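Local atomic coordinates of HTH hxlR-type domain-containing protein (Enterococcus faecalis, PDB entry 1Z7U), a protein that probably binds DNA as a winged helix-turn-helix transcriptional regulator of the HxlR type, although its target and precise role are unknown. Residues S26-L31 and A88-L93; K36-L41 and V52-L57; E30-T35 and Y80-E85; G21-S26 and R43-I48. All blocks are in the same frame, centred on the assembly; numbering follows the deposited sequence.

Contact 1: S26-L31 and A88-L93; sequences SLMDEL and ALYDAL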
loop_
_atom_site.group_PDB
_atom_site.type_symbol
_atom_site.label_atom_id
_atom_site.label_comp_id
_atom_site.label_asym_id
_atom_site.label_seq_id
_atom_site.Cartn_x
_atom_site.Cartn_y
_atom_site.Cartn_z
ATOM N N SER A 26 -1.543 3.152 14.150
ATOM C CA SER A 26 -2.314 2.878 15.378
ATOM C C SER A 26 -3.453 3.873 15.589
ATOM O O SER A 26 -4.556 3.481 15.949
ATOM C CB SER A 26 -1.410 2.873 16.607
ATOM O OG SER A 26 -0.524 1.775 16.556
ATOM N N LEU A 27 -3.166 5.152 15.374
ATOM C CA LEU A 27 -4.171 6.215 15.446
ATOM C C LEU A 27 -5.348 5.961 14.525
ATOM O O LEU A 27 -6.503 6.080 14.937
ATOM C CB LEU A 27 -3.539 7.557 15.094
ATOM C CG LEU A 27 -3.375 8.637 16.166
ATOM C CD1 LEU A 27 -3.548 8.120 17.569
ATOM C CD2 LEU A 27 -2.036 9.336 16.023
HETATM N N MSE A 28 -5.037 5.621 13.275
HETATM C CA MSE A 28 -6.030 5.283 12.274
HETATM C C MSE A 28 -6.886 4.069 12.677
HETATM O O MSE A 28 -8.108 4.081 12.465
HETATM C CB MSE A 28 -5.345 5.063 10.920
HETATM C CG MSE A 28 -6.249 4.518 9.837
HETATM SE SE MSE A 28 -5.428 4.555 8.050
HETATM C CE MSE A 28 -5.767 6.490 7.621
ATOM N N ASP A 29 -6.242 3.037 13.239
ATOM C CA ASP A 29 -6.944 1.861 13.774
ATOM C C ASP A 29 -7.954 2.262 14.852
ATOM O O ASP A 29 -9.083 1.776 14.858
ATOM C CB ASP A 29 -5.964 0.844 14.365
ATOM C CG ASP A 29 -5.383 -0.116 13.326
ATOM O OD1 ASP A 29 -5.915 -0.226 12.209
ATOM O OD2 ASP A 29 -4.369 -0.779 13.640
ATOM N N GLU A 30 -7.547 3.159 15.748
ATOM C CA GLU A 30 -8.428 3.645 16.822
ATOM C C GLU A 30 -9.594 4.448 16.281
ATOM O O GLU A 30 -10.716 4.286 16.728
ATOM C CB GLU A 30 -7.659 4.491 17.840
ATOM C CG GLU A 30 -6.687 3.705 18.705
ATOM C CD GLU A 30 -7.369 2.602 19.506
ATOM O OE1 GLU A 30 -8.507 2.837 19.977
ATOM O OE2 GLU A 30 -6.772 1.506 19.654
ATOM N N LEU A 31 -9.327 5.308 15.306
ATOM C CA LEU A 31 -10.377 6.134 14.717
ATOM C C LEU A 31 -11.324 5.345 13.829
ATOM O O LEU A 31 -12.505 5.685 13.712
ATOM C CB LEU A 31 -9.777 7.324 13.961
ATOM C CG LEU A 31 -8.944 8.287 14.811
ATOM C CD1 LEU A 31 -8.422 9.448 13.978
ATOM C CD2 LEU A 31 -9.730 8.805 16.009
ATOM N N ALA A 88 -10.928 5.613 3.073
ATOM C CA ALA A 88 -10.429 5.030 1.834
ATOM C C ALA A 88 -8.993 4.508 1.990
ATOM O O ALA A 88 -8.688 3.429 1.497
ATOM C CB ALA A 88 -10.532 6.022 0.662
ATOM N N LEU A 89 -8.130 5.258 2.690
ATOM C CA LEU A 89 -6.738 4.824 2.913
ATOM C C LEU A 89 -6.687 3.646 3.880
ATOM O O LEU A 89 -5.917 2.698 3.686
ATOM C CB LEU A 89 -5.859 5.968 3.412
ATOM C CG LEU A 89 -4.338 5.722 3.543
ATOM C CD1 LEU A 89 -3.681 5.182 2.265
ATOM C CD2 LEU A 89 -3.675 7.026 3.937
ATOM N N TYR A 90 -7.530 3.696 4.910
ATOM C CA TYR A 90 -7.691 2.557 5.795
ATOM C C TYR A 90 -7.959 1.271 5.011
ATOM O O TYR A 90 -7.336 0.254 5.280
ATOM C CB TYR A 90 -8.791 2.799 6.836
ATOM C CG TYR A 90 -8.968 1.611 7.750
ATOM C CD1 TYR A 90 -8.289 1.529 8.951
ATOM C CD2 TYR A 90 -9.787 0.540 7.379
ATOM C CE1 TYR A 90 -8.431 0.417 9.778
ATOM C CE2 TYR A 90 -9.931 -0.561 8.185
ATOM C CZ TYR A 90 -9.259 -0.611 9.391
ATOM O OH TYR A 90 -9.417 -1.712 10.209
ATOM N N ASP A 91 -8.883 1.327 4.052
ATOM C CA ASP A 91 -9.238 0.186 3.193
ATOM C C ASP A 91 -8.106 -0.304 2.287
ATOM O O ASP A 91 -7.929 -1.513 2.123
ATOM C CB ASP A 91 -10.442 0.537 2.317
ATOM C CG ASP A 91 -11.754 0.605 3.100
ATOM O OD1 ASP A 91 -11.808 0.170 4.282
ATOM O OD2 ASP A 91 -12.752 1.084 2.501
ATOM N N ALA A 92 -7.367 0.631 1.686
ATOM C CA ALA A 92 -6.184 0.305 0.867
ATOM C C ALA A 92 -5.113 -0.376 1.705
ATOM O O ALA A 92 -4.506 -1.350 1.269
ATOM C CB ALA A 92 -5.608 1.566 0.194
ATOM N N LEU A 93 -4.879 0.147 2.906
ATOM C CA LEU A 93 -3.911 -0.460 3.826
ATOM C C LEU A 93 -4.337 -1.837 4.338
ATOM O O LEU A 93 -3.482 -2.718 4.521
ATOM C CB LEU A 93 -3.584 0.483 4.988
ATOM C CG LEU A 93 -2.824 1.774 4.642
ATOM C CD1 LEU A 93 -2.559 2.589 5.903
ATOM C CD2 LEU A 93 -1.522 1.502 3.916
#

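Contact 2: K36-L41 and V52-L57; sequences KRNGEL and VLTDRL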
loop_
_atom_site.group_PDB
_atom_site.type_symbol
_atom_site.label_atom_id
_atom_site.label_comp_id
_atom_site.label_asym_id
_atom_site.label_seq_id
_atom_site.Cartn_x
_atom_site.Cartn_y
_atom_site.Cartn_z
ATOM N N LYS A 36 -13.350 9.472 18.552
ATOM C CA LYS A 36 -12.514 9.381 19.744
ATOM C C LYS A 36 -12.148 10.747 20.295
ATOM O O LYS A 36 -11.936 11.696 19.541
ATOM C CB LYS A 36 -11.209 8.617 19.466
ATOM C CG LYS A 36 -11.338 7.135 19.168
ATOM C CD LYS A 36 -11.575 6.300 20.420
ATOM C CE LYS A 36 -11.874 4.843 20.056
ATOM N NZ LYS A 36 -12.891 4.713 18.971
ATOM N N ARG A 37 -12.071 10.831 21.623
ATOM C CA ARG A 37 -11.576 12.019 22.300
ATOM C C ARG A 37 -10.105 11.804 22.627
ATOM O O ARG A 37 -9.620 10.670 22.661
ATOM C CB ARG A 37 -12.381 12.331 23.578
ATOM C CG ARG A 37 -13.899 12.106 23.460
ATOM C CD ARG A 37 -14.741 13.081 24.298
ATOM N NE ARG A 37 -14.570 12.927 25.746
ATOM C CZ ARG A 37 -14.284 13.925 26.588
ATOM N NH1 ARG A 37 -14.150 13.683 27.889
ATOM N NH2 ARG A 37 -14.144 15.168 26.136
ATOM N N ASN A 38 -9.404 12.906 22.862
ATOM C CA ASN A 38 -7.980 12.888 23.168
ATOM C C ASN A 38 -7.594 11.894 24.274
ATOM O O ASN A 38 -6.665 11.091 24.115
ATOM C CB ASN A 38 -7.547 14.318 23.500
ATOM C CG ASN A 38 -6.097 14.422 23.844
ATOM O OD1 ASN A 38 -5.701 14.212 25.001
ATOM N ND2 ASN A 38 -5.285 14.767 22.848
ATOM N N GLY A 39 -8.342 11.926 25.375
ATOM C CA GLY A 39 -8.091 11.050 26.519
ATOM C C GLY A 39 -8.229 9.574 26.216
ATOM O O GLY A 39 -7.433 8.766 26.702
ATOM N N GLU A 40 -9.239 9.216 25.423
ATOM C CA GLU A 40 -9.393 7.835 24.936
ATOM C C GLU A 40 -8.165 7.339 24.163
ATOM O O GLU A 40 -7.708 6.213 24.370
ATOM C CB GLU A 40 -10.638 7.705 24.059
ATOM C CG GLU A 40 -11.855 8.402 24.632
ATOM C CD GLU A 40 -13.127 8.021 23.927
ATOM O OE1 GLU A 40 -13.591 8.788 23.055
ATOM O OE2 GLU A 40 -13.660 6.942 24.250
ATOM N N LEU A 41 -7.644 8.189 23.277
ATOM C CA LEU A 41 -6.438 7.892 22.504
ATOM C C LEU A 41 -5.202 7.808 23.390
ATOM O O LEU A 41 -4.346 6.947 23.182
ATOM C CB LEU A 41 -6.230 8.938 21.411
ATOM C CG LEU A 41 -7.355 9.091 20.388
ATOM C CD1 LEU A 41 -7.155 10.332 19.534
ATOM C CD2 LEU A 41 -7.471 7.830 19.527
ATOM N N VAL A 52 3.446 14.088 21.403
ATOM C CA VAL A 52 3.469 13.209 20.224
ATOM C C VAL A 52 2.066 13.026 19.615
ATOM O O VAL A 52 1.892 13.191 18.411
ATOM C CB VAL A 52 4.198 11.866 20.514
ATOM C CG1 VAL A 52 4.057 10.894 19.354
ATOM C CG2 VAL A 52 5.674 12.131 20.790
ATOM N N LEU A 53 1.065 12.763 20.455
ATOM C CA LEU A 53 -0.324 12.613 20.001
ATOM C C LEU A 53 -0.865 13.798 19.201
ATOM O O LEU A 53 -1.323 13.618 18.066
ATOM C CB LEU A 53 -1.254 12.284 21.170
ATOM C CG LEU A 53 -2.746 12.047 20.898
ATOM C CD1 LEU A 53 -3.000 10.891 19.909
ATOM C CD2 LEU A 53 -3.466 11.801 22.202
ATOM N N THR A 54 -0.830 15.002 19.778
ATOM C CA THR A 54 -1.360 16.175 19.073
ATOM C C THR A 54 -0.590 16.422 17.772
ATOM O O THR A 54 -1.195 16.765 16.746
ATOM C CB THR A 54 -1.396 17.466 19.951
ATOM O OG1 THR A 54 -0.097 17.723 20.498
ATOM C CG2 THR A 54 -2.387 17.322 21.087
ATOM N N ASP A 55 0.724 16.223 17.814
ATOM C CA ASP A 55 1.570 16.336 16.618
ATOM C C ASP A 55 1.072 15.433 15.484
ATOM O O ASP A 55 0.842 15.900 14.372
ATOM C CB ASP A 55 3.039 16.019 16.951
ATOM C CG ASP A 55 3.965 16.163 15.742
ATOM O OD1 ASP A 55 4.267 17.315 15.343
ATOM O OD2 ASP A 55 4.407 15.124 15.194
ATOM N N ARG A 56 0.896 14.147 15.785
ATOM C CA ARG A 56 0.330 13.175 14.850
ATOM C C ARG A 56 -1.005 13.603 14.286
ATOM O O ARG A 56 -1.195 13.588 13.067
ATOM C CB ARG A 56 0.171 11.823 15.528
ATOM C CG ARG A 56 1.233 10.800 15.162
ATOM C CD ARG A 56 2.550 11.058 15.870
ATOM N NE ARG A 56 3.279 12.150 15.248
ATOM C CZ ARG A 56 4.110 12.003 14.221
ATOM N NH1 ARG A 56 4.326 10.798 13.692
ATOM N NH2 ARG A 56 4.729 13.066 13.727
ATOM N N LEU A 57 -1.924 13.999 15.166
ATOM C CA LEU A 57 -3.286 14.371 14.754
ATOM C C LEU A 57 -3.312 15.637 13.904
ATOM O O LEU A 57 -4.149 15.786 13.015
ATOM C CB LEU A 57 -4.206 14.521 15.969
ATOM C CG LEU A 57 -4.508 13.266 16.802
ATOM C CD1 LEU A 57 -5.013 13.664 18.199
ATOM C CD2 LEU A 57 -5.503 12.351 16.098
#

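Contact 3: E30-T35 and Y80-E85; sequences ELFQGT and YTLTPE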
loop_
_atom_site.group_PDB
_atom_site.type_symbol
_atom_site.label_atom_id
_atom_site.label_comp_id
_atom_site.label_asym_id
_atom_site.label_seq_id
_atom_site.Cartn_x
_atom_site.Cartn_y
_atom_site.Cartn_z
ATOM N N GLU A 30 -7.547 3.159 15.748
ATOM C CA GLU A 30 -8.428 3.645 16.822
ATOM C C GLU A 30 -9.594 4.448 16.281
ATOM O O GLU A 30 -10.716 4.286 16.728
ATOM C CB GLU A 30 -7.659 4.491 17.840
ATOM C CG GLU A 30 -6.687 3.705 18.705
ATOM C CD GLU A 30 -7.369 2.602 19.506
ATOM O OE1 GLU A 30 -8.507 2.837 19.977
ATOM O OE2 GLU A 30 -6.772 1.506 19.654
ATOM N N LEU A 31 -9.327 5.308 15.306
ATOM C CA LEU A 31 -10.377 6.134 14.717
ATOM C C LEU A 31 -11.324 5.345 13.829
ATOM O O LEU A 31 -12.505 5.685 13.712
ATOM C CB LEU A 31 -9.777 7.324 13.961
ATOM C CG LEU A 31 -8.944 8.287 14.811
ATOM C CD1 LEU A 31 -8.422 9.448 13.978
ATOM C CD2 LEU A 31 -9.730 8.805 16.009
ATOM N N PHE A 32 -10.813 4.296 13.190
ATOM C CA PHE A 32 -11.679 3.423 12.402
ATOM C C PHE A 32 -12.789 2.775 13.250
ATOM O O PHE A 32 -13.913 2.622 12.775
ATOM C CB PHE A 32 -10.887 2.356 11.642
ATOM C CG PHE A 32 -11.754 1.455 10.806
ATOM C CD1 PHE A 32 -12.179 1.854 9.555
ATOM C CD2 PHE A 32 -12.153 0.216 11.286
ATOM C CE1 PHE A 32 -12.985 1.026 8.779
ATOM C CE2 PHE A 32 -12.954 -0.617 10.535
ATOM C CZ PHE A 32 -13.378 -0.211 9.273
ATOM N N GLN A 33 -12.507 2.368 14.483
ATOM C CA GLN A 33 -13.587 1.782 15.295
ATOM C C GLN A 33 -14.708 2.783 15.627
ATOM O O GLN A 33 -15.841 2.386 15.919
ATOM C CB GLN A 33 -13.070 1.056 16.550
ATOM C CG GLN A 33 -12.026 1.777 17.387
ATOM C CD GLN A 33 -11.419 0.889 18.476
ATOM O OE1 GLN A 33 -11.693 -0.313 18.545
ATOM N NE2 GLN A 33 -10.583 1.482 19.325
ATOM N N GLY A 34 -14.394 4.074 15.532
ATOM C CA GLY A 34 -15.332 5.122 15.941
ATOM C C GLY A 34 -14.704 6.412 16.443
ATOM O O GLY A 34 -13.507 6.467 16.754
ATOM N N THR A 35 -15.538 7.451 16.533
ATOM C CA THR A 35 -15.138 8.763 17.045
ATOM C C THR A 35 -14.396 8.671 18.386
ATOM O O THR A 35 -14.747 7.862 19.243
ATOM C CB THR A 35 -16.358 9.698 17.152
ATOM O OG1 THR A 35 -15.907 11.035 17.383
ATOM C CG2 THR A 35 -17.338 9.258 18.282
ATOM N N TYR A 80 -12.388 13.393 17.344
ATOM C CA TYR A 80 -11.598 13.014 16.165
ATOM C C TYR A 80 -12.223 11.831 15.416
ATOM O O TYR A 80 -12.646 10.848 16.016
ATOM C CB TYR A 80 -10.173 12.688 16.566
ATOM C CG TYR A 80 -9.436 13.848 17.201
ATOM C CD1 TYR A 80 -8.793 14.790 16.413
ATOM C CD2 TYR A 80 -9.376 13.999 18.592
ATOM C CE1 TYR A 80 -8.108 15.843 16.973
ATOM C CE2 TYR A 80 -8.696 15.069 19.168
ATOM C CZ TYR A 80 -8.065 15.990 18.344
ATOM O OH TYR A 80 -7.359 17.057 18.866
ATOM N N THR A 81 -12.290 11.948 14.097
ATOM C CA THR A 81 -12.781 10.883 13.230
ATOM C C THR A 81 -11.893 10.777 11.981
ATOM O O THR A 81 -11.065 11.666 11.728
ATOM C CB THR A 81 -14.225 11.160 12.764
ATOM O OG1 THR A 81 -14.353 12.541 12.441
ATOM C CG2 THR A 81 -15.238 10.803 13.848
ATOM N N LEU A 82 -12.062 9.692 11.215
ATOM C CA LEU A 82 -11.455 9.593 9.891
ATOM C C LEU A 82 -12.323 10.341 8.882
ATOM O O LEU A 82 -13.549 10.273 8.943
ATOM C CB LEU A 82 -11.296 8.128 9.446
ATOM C CG LEU A 82 -10.321 7.177 10.152
ATOM C CD1 LEU A 82 -10.397 5.768 9.535
ATOM C CD2 LEU A 82 -8.872 7.677 10.147
ATOM N N THR A 83 -11.687 11.044 7.947
ATOM C CA THR A 83 -12.400 11.615 6.802
ATOM C C THR A 83 -12.806 10.500 5.826
ATOM O O THR A 83 -12.405 9.349 6.018
ATOM C CB THR A 83 -11.517 12.616 6.050
ATOM O OG1 THR A 83 -10.326 11.954 5.625
ATOM C CG2 THR A 83 -11.168 13.816 6.930
ATOM N N PRO A 84 -13.633 10.817 4.804
ATOM C CA PRO A 84 -13.837 9.862 3.704
ATOM C C PRO A 84 -12.539 9.349 3.068
ATOM O O PRO A 84 -12.411 8.150 2.845
ATOM C CB PRO A 84 -14.663 10.664 2.694
ATOM C CG PRO A 84 -15.427 11.636 3.543
ATOM C CD PRO A 84 -14.483 12.020 4.647
ATOM N N GLU A 85 -11.577 10.232 2.803
ATOM C CA GLU A 85 -10.254 9.796 2.325
ATOM C C GLU A 85 -9.499 9.000 3.385
ATOM O O GLU A 85 -8.719 8.115 3.052
ATOM C CB GLU A 85 -9.400 10.977 1.838
ATOM C CG GLU A 85 -9.944 11.718 0.619
ATOM C CD GLU A 85 -10.118 10.843 -0.621
ATOM O OE1 GLU A 85 -9.448 9.798 -0.750
ATOM O OE2 GLU A 85 -10.935 11.217 -1.499
HETATM O O HOH W 1 -13.942 7.811 12.439
#

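Contact 4: G21-S26 and R43-I48; sequences GKWKLS and RALDGI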
loop_
_atom_site.group_PDB
_atom_site.type_symbol
_atom_site.label_atom_id
_atom_site.label_comp_id
_atom_site.label_asym_id
_atom_site.label_seq_id
_atom_site.Cartn_x
_atom_site.Cartn_y
_atom_site.Cartn_z
ATOM N N GLY A 21 4.511 7.610 9.426
ATOM C CA GLY A 21 5.040 8.208 10.651
ATOM C C GLY A 21 4.622 7.454 11.907
ATOM O O GLY A 21 3.582 6.783 11.932
ATOM N N LYS A 22 5.444 7.556 12.952
ATOM C CA LYS A 22 5.220 6.808 14.186
ATOM C C LYS A 22 3.822 7.067 14.731
ATOM O O LYS A 22 3.355 8.210 14.726
ATOM C CB LYS A 22 6.268 7.175 15.231
ATOM C CG LYS A 22 6.460 6.094 16.305
ATOM C CD LYS A 22 7.187 6.659 17.526
ATOM C CE LYS A 22 8.203 5.679 18.086
ATOM N NZ LYS A 22 9.518 5.887 17.380
ATOM N N TRP A 23 3.156 5.997 15.169
ATOM C CA TRP A 23 1.825 6.057 15.804
ATOM C C TRP A 23 0.654 6.192 14.843
ATOM O O TRP A 23 -0.475 5.875 15.212
ATOM C CB TRP A 23 1.737 7.156 16.878
ATOM C CG TRP A 23 2.638 6.919 18.060
ATOM C CD1 TRP A 23 3.789 7.599 18.361
ATOM C CD2 TRP A 23 2.474 5.934 19.088
ATOM N NE1 TRP A 23 4.355 7.090 19.512
ATOM C CE2 TRP A 23 3.570 6.067 19.977
ATOM C CE3 TRP A 23 1.512 4.941 19.342
ATOM C CZ2 TRP A 23 3.726 5.255 21.116
ATOM C CZ3 TRP A 23 1.667 4.127 20.477
ATOM C CH2 TRP A 23 2.766 4.299 21.351
ATOM N N LYS A 24 0.912 6.633 13.612
ATOM C CA LYS A 24 -0.175 7.047 12.717
ATOM C C LYS A 24 -1.081 5.901 12.337
ATOM O O LYS A 24 -2.301 6.053 12.317
ATOM C CB LYS A 24 0.355 7.782 11.483
ATOM C CG LYS A 24 0.901 9.157 11.807
ATOM C CD LYS A 24 1.109 9.944 10.553
ATOM C CE LYS A 24 1.649 11.330 10.859
ATOM N NZ LYS A 24 1.793 12.068 9.579
ATOM N N LEU A 25 -0.486 4.745 12.053
ATOM C CA LEU A 25 -1.265 3.546 11.750
ATOM C C LEU A 25 -2.119 3.126 12.949
ATOM O O LEU A 25 -3.293 2.811 12.787
ATOM C CB LEU A 25 -0.359 2.399 11.271
ATOM C CG LEU A 25 -1.093 1.154 10.736
ATOM C CD1 LEU A 25 -1.722 1.445 9.393
ATOM C CD2 LEU A 25 -0.160 -0.046 10.642
ATOM N N SER A 26 -1.543 3.152 14.150
ATOM C CA SER A 26 -2.314 2.878 15.378
ATOM C C SER A 26 -3.453 3.873 15.589
ATOM O O SER A 26 -4.556 3.481 15.949
ATOM C CB SER A 26 -1.410 2.873 16.607
ATOM O OG SER A 26 -0.524 1.775 16.556
ATOM N N ARG A 43 -5.230 6.856 26.473
ATOM C CA ARG A 43 -5.369 5.585 27.188
ATOM C C ARG A 43 -5.097 4.361 26.310
ATOM O O ARG A 43 -4.344 3.460 26.708
ATOM C CB ARG A 43 -6.732 5.492 27.884
ATOM C CG ARG A 43 -6.751 6.214 29.227
ATOM C CD ARG A 43 -8.130 6.245 29.875
ATOM N NE ARG A 43 -8.901 7.424 29.476
ATOM C CZ ARG A 43 -10.049 7.395 28.790
ATOM N NH1 ARG A 43 -10.661 8.534 28.480
ATOM N NH2 ARG A 43 -10.595 6.237 28.414
ATOM N N ALA A 44 -5.694 4.345 25.117
ATOM C CA ALA A 44 -5.583 3.225 24.184
ATOM C C ALA A 44 -4.167 3.018 23.642
ATOM O O ALA A 44 -3.760 1.894 23.375
ATOM C CB ALA A 44 -6.562 3.398 23.039
ATOM N N LEU A 45 -3.416 4.102 23.487
ATOM C CA LEU A 45 -2.094 4.017 22.891
ATOM C C LEU A 45 -1.029 4.139 23.962
ATOM O O LEU A 45 -0.673 5.235 24.385
ATOM C CB LEU A 45 -1.929 5.068 21.788
ATOM C CG LEU A 45 -2.967 4.989 20.660
ATOM C CD1 LEU A 45 -2.792 6.125 19.699
ATOM C CD2 LEU A 45 -2.868 3.661 19.930
ATOM N N ASP A 46 -0.530 2.989 24.393
ATOM C CA ASP A 46 0.371 2.903 25.535
ATOM C C ASP A 46 1.755 3.491 25.263
ATOM O O ASP A 46 2.496 3.011 24.395
ATOM C CB ASP A 46 0.497 1.450 26.005
ATOM C CG ASP A 46 0.364 1.316 27.514
ATOM O OD1 ASP A 46 1.399 1.111 28.200
ATOM O OD2 ASP A 46 -0.781 1.434 28.016
ATOM N N GLY A 47 2.100 4.529 26.018
ATOM C CA GLY A 47 3.435 5.107 25.948
ATOM C C GLY A 47 3.560 6.308 25.036
ATOM O O GLY A 47 4.657 6.852 24.879
ATOM N N ILE A 48 2.451 6.707 24.412
ATOM C CA ILE A 48 2.405 7.942 23.638
ATOM C C ILE A 48 2.221 9.113 24.598
ATOM O O ILE A 48 1.425 9.043 25.540
ATOM C CB ILE A 48 1.276 7.943 22.553
ATOM C CG1 ILE A 48 1.581 8.982 21.460
ATOM C CG2 ILE A 48 -0.096 8.177 23.179
ATOM C CD1 ILE A 48 0.684 8.902 20.231
#

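Contact 1: S26-L31 and A88-L93
Selenomethionine M28 and Y90 form the centre of this helix-helix contact; their CA atoms, 7.2 Å apart, are the nearest pair across it. The segment axes come no closer than 11.0 Å and make an angle of 113°, so side chains rather than backbones fill the interface. The apolar part depends on the shape of M28. Its chain runs out straight, with CG anti to the backbone N (chi1 172°), and then bends at the selenium. The straight portion lays M28 CG against the edge of the Y90 ring, in its plane, 3.7 Å from Y90 CD1. M28 SE passes on to the backbone, 3.8 Å from Y90 CA, and touches L93 CD1 at 4.1 Å. Beyond the bend, M28 CE ends 4.2 Å from L89 CB. The one charged group to touch the ring is D29, whose OD1 lies 3.6 Å from Y90 CE1, again at the ring edge, with the carboxylate plane turned 73° from that of the ring. The same oxygen is in a salt bridge with K8 of the second subunit, which gives its charge a partner beyond the ring. Y90 also stacks with F32, while M28 reaches L82 of strand 77-82. The contact thus joins helix 24-33 to the long helix 84-110, whose L89, A92 and L93 pack against L96, S95 and I12 of the second subunit.

Contact 2: K36-L41 and V52-L57
L41 and N38 pack against L53, T54 and L57 where helices 38-44 and 50-63 meet, the pair that forms the helix-turn-helix of this winged-helix fold; the second corresponds by its place in the fold to the recognition helix, and probably faces DNA. The nearest CA atoms, those of L41 and L53, are 8.1 Å apart, and leucine branches bridge that gap. L53 has CG anti to its own backbone N (chi1 -178°), which sends both methyls across: CD1 and CD2 of L53 each lie 4.1 Å from L41 CB, the fork of the leucine facing it. L41 and L57 take the other setting, with CG anti to the carbonyl carbon, and reach toward each other tip to tip, CD1 of L41 meeting CD1 of L57 at 4.2 Å. Further out, N38 swings its amide over to the partner helix (chi1 180°) and crosses L53 obliquely. This amide is held by more than packing, since its OD1 accepts a hydrogen bond from Q50 NE2 near the start of helix 50-63. T54 lies alongside with its methyl facing N38, while its OG1 is bonded to the Q50 carbonyl one turn back. At the inner end L57 also touches Y80 of strand 77-82, and L53 touches L27 of helix 24-33. The closest approach between the two segments is made by N38 ND2, which rests 3.5 Å from the methyl L53 CD2.

Contact 3: E30-T35 and Y80-E85
The wing of the winged-helix fold meets the helical body here: L31, F32 and T35, at the end of helix 24-33 and just after it, lie along Y80, T81 and L82 of strand 77-82. The nearest CA atoms, T35 and T81, are 5.0 Å apart, a strand-like spacing, and the backbone pairing of K36 with Y80 continues the approach one residue further on. L31 is the main apolar piece. L31 CB lies 3.9 Å from L82 CG, and the CD2 branch of L31 slants over to Y80 CB. L82, with CG anti to its carbonyl carbon (chi1 -67°), directs its CD1 branch to the helix backbone, 3.9 Å from F32 CA and near the edge of the F32 ring. G34 turns the chain out of the helix at a phi of 151°, an angle that suits glycine, and T35 then draws alongside the strand. T35 CA makes a CH...O contact of 3.4 Å with Y80 O, and T35 OG1 lies 3.6 Å from T81 CG2; that hydroxyl is hydrogen-bonded to E79 of the strand. One water spans the two segments, giving a hydrogen to L31 O at 2.9 Å and accepting one from L82 N at 2.9 Å. The water thus supplies a partner to a helix carbonyl and a strand amide that do not bond to each other, so the join combines leucine packing with a solvent-mediated backbone link between the end of the helix and the last residue of the strand.

Contact 4: G21-S26 and R43-I48
W23 and I48 bring two bent pieces of backbone together, their CA atoms 8.1 Å apart. W23 occupies the N-cap position of helix 24-33 with a positive phi of 80°, unusual for a residue other than glycine, and its CB is directed at the partner. On the other segment, L45 breaks from helix 38-44 and a type II beta turn runs from L45 to I48; G47, at phi 96°, holds the position where that turn favours glycine, and the closing bond from I48 N to L45 O is weak. The indole does most of the touching. I48 extends with CG1 anti to its backbone N (chi1 -159°) and lays I48 CD1 over one face of the indole, a CH-pi contact with the five-membered ring in which I48 CD1 lies 3.5 Å from W23 CG; I48 CG1 lies above the same ring system, 3.8 Å from W23 CE2. The far rim of the indole runs into the turn, where W23 CH2 comes to 3.3 Å from D46 O, which lies near the ring plane. L45-I48 is part of the turn of the helix-turn-helix, between helices 38-44 and 50-63, and the ring of W23 reaches it from the start of the preceding helix 24-33, touching V52 as well. L45 slides past W23 in the opposite direction, L45 CB 3.9 Å from W23 CZ3, and its methyl CD2 rests 3.7 Å from S26 CB, one helical turn on from W23. I48 also packs on L53, and L45 on L27 and E30.

Overall arrangement
Helix 24-33 is the common element: contacts 1, 3 and 4 draw directly on it, and contact 2 reaches it through L27, whose CD1 lies 3.7 Å from L53 CD1. Contacts 1 and 3 are neighbours, centres about 8 Å apart, sharing E30 and L31 and meeting where Y90 CD2 comes to 3.5 Å from F32 CD1. Contacts 2 and 4, centres about 9 Å apart, both involve the helix-turn-helix; V52 CG1 approaches W23 CD1 at 3.5 Å. Contact 2 joins contact 3 through the backbone pair K36 O and Y80 N, 2.8 Å. Centres of contacts 1 and 2 lie about 15 Å apart, separating the dimer side from the probable DNA-reading helix.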